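GDP-perosamine synthase (Caulobacter crescentus, PDB 3BN1) catalyses the pyridoxal phosphate-dependent transfer of an amino group from L-glutamate to GDP-4-keto-6-deoxy-D-mannose, making GDP-perosamine for the bacterial O-antigen. Local coordinates at residues T64-A69 against I157-E162; D310-E315 against I365-Q370. All coordinates share one frame; numbering follows the deposited sequence.

Interaction 1 lies in the core and interaction 2 toward the periphery: their centres are 34 Å apart, with the nearest atoms about 14 Å from each other. They share no helix or strand. In interaction 1 helix 62-72 packs on strand 155-159 of the seven-stranded mixed sheet, all four touching residues are buried, and a carboxylate borders the aliphatic contact. Interaction 2 sets the turn after helix 302-311 against helix 358-371; here the cross-contact is aliphatic except for the amide carbon of an exposed glutamine. The buried areas are similar, 170 and 159 Å², but interaction 1 lies near the active site, in a segment whose Glu162 bonds the cofactor-bearing lysine.

Interaction 1 of 2, residues T64-A69 against I157-E162; sequences TALHLA and IEDAAE
Leu66 and Ile157 meet through their outermost methyls because their first torsions swing both chains into the helix-strand interface. In Ile157, CG1 stands opposite the backbone N (chi1 167°), and the extended second torsion carries CD1 out toward the helix. Leu66 has CG trans to its own carbonyl carbon; its CA-CB bond does not aim at the strand, yet the branched end comes nearer. The result is a methyl-to-methyl contact, Leu66 CD2 to Ile157 CD1 at 3.7 Å. The same Ile157 CD1 also reaches CB of Ala69, one helical turn along, at 4.1 Å, bridging the two helix residues.

The other Leu66 branch meets Asp159, two residues further along the strand: CD1 lies 3.7 Å from its OD2, and the two side chains cross at roughly a right angle. This is van der Waals contact against a carboxylate whose two oxygens each have a hydrogen-bond partner away from Leu66. OD2 is hydrogen-bonded to Ser91 OG, while OD1 accepts the backbone N of Ala161 at 3.2 Å, approached on the anti side and 31° out of the carboxylate plane, which forms an Asx turn that starts at Asp159.

The axes of helix 64-69 and strand 157-159 run antiparallel (173°) and 10.3 Å apart, as expected where a helix covers a sheet in the large domain of a fold-type I, aspartate aminotransferase-like enzyme. The Asx turn lies at the C-terminal end of strand 155-159, on the active-site side of the sheet: the Asp159 side chain is about 9 Å from the bound 2-oxoglutarate, and Glu162 OE2 hydrogen-bonds O3 of the pyridoxal phosphate-modified lysine at position 188. On the helix side, Ala69 also packs on Met209 of helix 203-213.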
# COMPACT_ATOMS: atom_id res chain seq x y z
N THR A 64 -2.50 5.17 3.48
CA THR A 64 -2.75 5.38 2.06
C THR A 64 -4.20 5.86 1.83
O THR A 64 -4.47 6.60 0.89
CB THR A 64 -2.46 4.08 1.29
OG1 THR A 64 -3.25 3.03 1.82
CG2 THR A 64 -0.95 3.69 1.43
N ALA A 65 -5.08 5.45 2.75
CA ALA A 65 -6.46 5.85 2.82
C ALA A 65 -6.44 7.37 2.91
O ALA A 65 -7.09 8.09 2.13
CB ALA A 65 -7.10 5.27 4.10
N LEU A 66 -5.71 7.89 3.90
CA LEU A 66 -5.66 9.33 4.01
C LEU A 66 -5.16 10.00 2.74
O LEU A 66 -5.75 10.94 2.23
CB LEU A 66 -4.73 9.68 5.16
CG LEU A 66 -5.42 9.54 6.52
CD1 LEU A 66 -4.37 9.62 7.71
CD2 LEU A 66 -6.51 10.61 6.67
N HIS A 67 -4.01 9.54 2.25
CA HIS A 67 -3.45 10.09 1.02
C HIS A 67 -4.50 10.05 -0.09
O HIS A 67 -4.76 11.05 -0.75
CB HIS A 67 -2.12 9.35 0.57
CG HIS A 67 -1.46 9.93 -0.66
ND1 HIS A 67 -0.63 9.21 -1.50
CD2 HIS A 67 -1.47 11.20 -1.16
CE1 HIS A 67 -0.20 10.00 -2.48
NE2 HIS A 67 -0.69 11.21 -2.30
N LEU A 68 -5.08 8.87 -0.29
CA LEU A 68 -6.05 8.73 -1.34
C LEU A 68 -7.20 9.75 -1.18
O LEU A 68 -7.59 10.42 -2.14
CB LEU A 68 -6.61 7.31 -1.33
CG LEU A 68 -7.69 7.01 -2.38
CD1 LEU A 68 -7.09 7.21 -3.80
CD2 LEU A 68 -8.09 5.56 -2.18
N ALA A 69 -7.79 9.83 0.00
CA ALA A 69 -8.94 10.74 0.15
C ALA A 69 -8.56 12.22 -0.13
O ALA A 69 -9.31 13.01 -0.73
CB ALA A 69 -9.49 10.59 1.58
N ILE A 157 -12.13 16.29 6.81
CA ILE A 157 -11.89 14.89 6.61
C ILE A 157 -11.56 14.32 7.97
O ILE A 157 -10.63 14.76 8.65
CB ILE A 157 -10.70 14.63 5.67
CG1 ILE A 157 -10.31 13.15 5.76
CG2 ILE A 157 -9.55 15.64 5.96
CD1 ILE A 157 -9.04 12.78 5.02
N GLU A 158 -12.36 13.35 8.41
CA GLU A 158 -12.07 12.78 9.73
C GLU A 158 -10.96 11.71 9.63
O GLU A 158 -11.04 10.71 8.86
CB GLU A 158 -13.27 12.03 10.27
CG GLU A 158 -14.66 12.76 10.34
CD GLU A 158 -15.79 11.68 10.57
OE1 GLU A 158 -15.68 10.93 11.58
OE2 GLU A 158 -16.71 11.55 9.71
N ASP A 159 -9.93 11.88 10.44
CA ASP A 159 -8.97 10.78 10.57
C ASP A 159 -9.62 9.94 11.66
O ASP A 159 -9.47 10.19 12.88
CB ASP A 159 -7.60 11.22 11.07
CG ASP A 159 -6.62 10.06 11.09
OD1 ASP A 159 -7.05 8.88 10.94
OD2 ASP A 159 -5.40 10.33 11.18
N ALA A 160 -10.40 8.94 11.27
CA ALA A 160 -11.11 8.13 12.28
C ALA A 160 -10.40 6.82 12.57
O ALA A 160 -11.05 5.86 13.00
CB ALA A 160 -12.54 7.85 11.81
N ALA A 161 -9.09 6.76 12.29
CA ALA A 161 -8.29 5.53 12.49
C ALA A 161 -8.48 4.80 13.81
O ALA A 161 -8.30 3.60 13.87
CB ALA A 161 -6.73 5.79 12.29
N GLU A 162 -8.74 5.54 14.88
CA GLU A 162 -8.77 4.86 16.18
C GLU A 162 -10.17 4.77 16.75
O GLU A 162 -10.32 4.46 17.94
CB GLU A 162 -7.92 5.75 17.12
CG GLU A 162 -6.57 6.07 16.46
CD GLU A 162 -5.65 6.94 17.32
OE1 GLU A 162 -6.05 7.37 18.42
OE2 GLU A 162 -4.48 7.17 16.90

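Interaction 2 of 2, residues D310-E315 against I365-Q370; sequences DALGIE and IAALDQ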
# COMPACT_ATOMS: atom_id res chain seq x y z
N ASP A 310 7.27 -1.98 31.94
CA ASP A 310 7.87 -3.01 31.08
C ASP A 310 8.57 -4.13 31.88
O ASP A 310 8.38 -5.32 31.62
CB ASP A 310 8.96 -2.33 30.21
CG ASP A 310 9.43 -3.23 29.05
OD1 ASP A 310 8.70 -4.18 28.67
OD2 ASP A 310 10.55 -3.01 28.53
N ALA A 311 9.43 -3.70 32.80
CA ALA A 311 10.23 -4.60 33.64
C ALA A 311 9.25 -5.46 34.45
O ALA A 311 9.54 -6.59 34.79
CB ALA A 311 11.13 -3.77 34.61
N LEU A 312 8.07 -4.91 34.72
CA LEU A 312 7.03 -5.64 35.44
C LEU A 312 6.20 -6.44 34.47
O LEU A 312 5.20 -7.00 34.88
CB LEU A 312 6.15 -4.73 36.32
CG LEU A 312 6.87 -4.23 37.60
CD1 LEU A 312 6.40 -2.88 38.17
CD2 LEU A 312 6.95 -5.35 38.68
N GLY A 313 6.60 -6.51 33.19
CA GLY A 313 5.86 -7.30 32.20
C GLY A 313 4.58 -6.72 31.64
O GLY A 313 3.70 -7.46 31.13
N ILE A 314 4.51 -5.39 31.67
CA ILE A 314 3.35 -4.64 31.20
C ILE A 314 3.70 -3.63 30.14
O ILE A 314 4.49 -2.68 30.35
CB ILE A 314 2.62 -3.94 32.35
CG1 ILE A 314 1.84 -4.98 33.13
CG2 ILE A 314 1.63 -2.90 31.84
CD1 ILE A 314 2.01 -4.76 34.56
N GLU A 315 3.06 -3.81 28.99
CA GLU A 315 3.24 -2.87 27.88
C GLU A 315 2.39 -1.60 28.04
O GLU A 315 1.24 -1.66 28.44
CB GLU A 315 2.84 -3.54 26.58
CG GLU A 315 3.26 -2.67 25.40
CD GLU A 315 3.11 -3.31 24.05
OE1 GLU A 315 2.34 -4.30 23.97
OE2 GLU A 315 3.74 -2.79 23.11
N ILE A 365 -2.96 -2.15 37.47
CA ILE A 365 -3.11 -1.14 38.49
C ILE A 365 -2.13 -1.28 39.66
O ILE A 365 -1.69 -0.29 40.23
CB ILE A 365 -4.53 -1.09 39.01
CG1 ILE A 365 -5.36 -0.33 37.96
CG2 ILE A 365 -4.54 -0.40 40.42
CD1 ILE A 365 -6.77 -0.80 37.85
N ALA A 366 -1.83 -2.52 40.04
CA ALA A 366 -0.94 -2.74 41.13
C ALA A 366 0.45 -2.27 40.74
O ALA A 366 1.15 -1.65 41.57
CB ALA A 366 -0.91 -4.22 41.47
N ALA A 367 0.83 -2.56 39.49
CA ALA A 367 2.11 -2.13 38.94
C ALA A 367 2.19 -0.60 38.96
O ALA A 367 3.20 -0.05 39.38
CB ALA A 367 2.33 -2.64 37.51
N LEU A 368 1.10 0.07 38.57
CA LEU A 368 1.06 1.53 38.57
C LEU A 368 1.17 2.04 39.99
O LEU A 368 1.78 3.08 40.23
CB LEU A 368 -0.23 2.01 37.93
CG LEU A 368 -0.35 1.91 36.38
CD1 LEU A 368 -1.75 2.36 35.97
CD2 LEU A 368 0.67 2.95 35.74
N ASP A 369 0.51 1.36 40.94
CA ASP A 369 0.64 1.73 42.33
C ASP A 369 2.15 1.69 42.74
O ASP A 369 2.71 2.60 43.42
CB ASP A 369 -0.20 0.81 43.22
CG ASP A 369 0.04 1.06 44.70
OD1 ASP A 369 -0.03 2.24 45.13
OD2 ASP A 369 0.41 0.11 45.43
N GLN A 370 2.83 0.64 42.28
CA GLN A 370 4.27 0.48 42.53
C GLN A 370 5.19 1.51 41.86
O GLN A 370 6.09 2.01 42.48
CB GLN A 370 4.70 -0.93 42.13
CG GLN A 370 6.20 -1.13 42.07
CD GLN A 370 6.55 -2.59 42.24
OE1 GLN A 370 5.65 -3.44 42.27
NE2 GLN A 370 7.85 -2.89 42.37
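Ala367 presents its methyl to two aliphatic side chains from the turn after helix 302-311, and these supply two of the three side-chain pairs here, Leu312-Ala367 and Ile314-Ala367. Ile314 comes closer, its CD1 lying 3.6 Å from Ala367 CB. Leu312 CD1 touches the same methyl at 4.1 Å, so the small alanine is met by the ends of two larger chains. In Leu312 the CG atom is trans to the carbonyl carbon (chi1 -73°), a torsion that sends the branch across toward helix 358-371. Ala367 also packs on Leu309, which extends the aliphatic patch into the preceding helix.

The backbone bonds belong to the individual segments, and those of the turn explain how Leu312 and Ile314 can face the same helix. Helix 302-311 ends in a Schellman motif: Gly313 N bonds to Asp310 O at 2.7 Å and Ile314 N to Leu309 O, with Gly313 as the C-prime residue at a positive phi of 77°. The chain leaves the helix at the glycine, and the residues before and after it both direct CB toward helix 358-371. Within the opposing helix, Gln370 N bonds to Ala366 O at 2.9 Å.

Where polar groups border the patch, contact is made through carbon. Gln370, exposed and extended beyond CG, lies obliquely to Leu312, with CD 4.1 Å from Leu312 CD1. Charged partners are found away from the aliphatic contact: Asp310 OD1 forms a salt bridge with Arg8, and Asp369 with both Arg269 and Arg273.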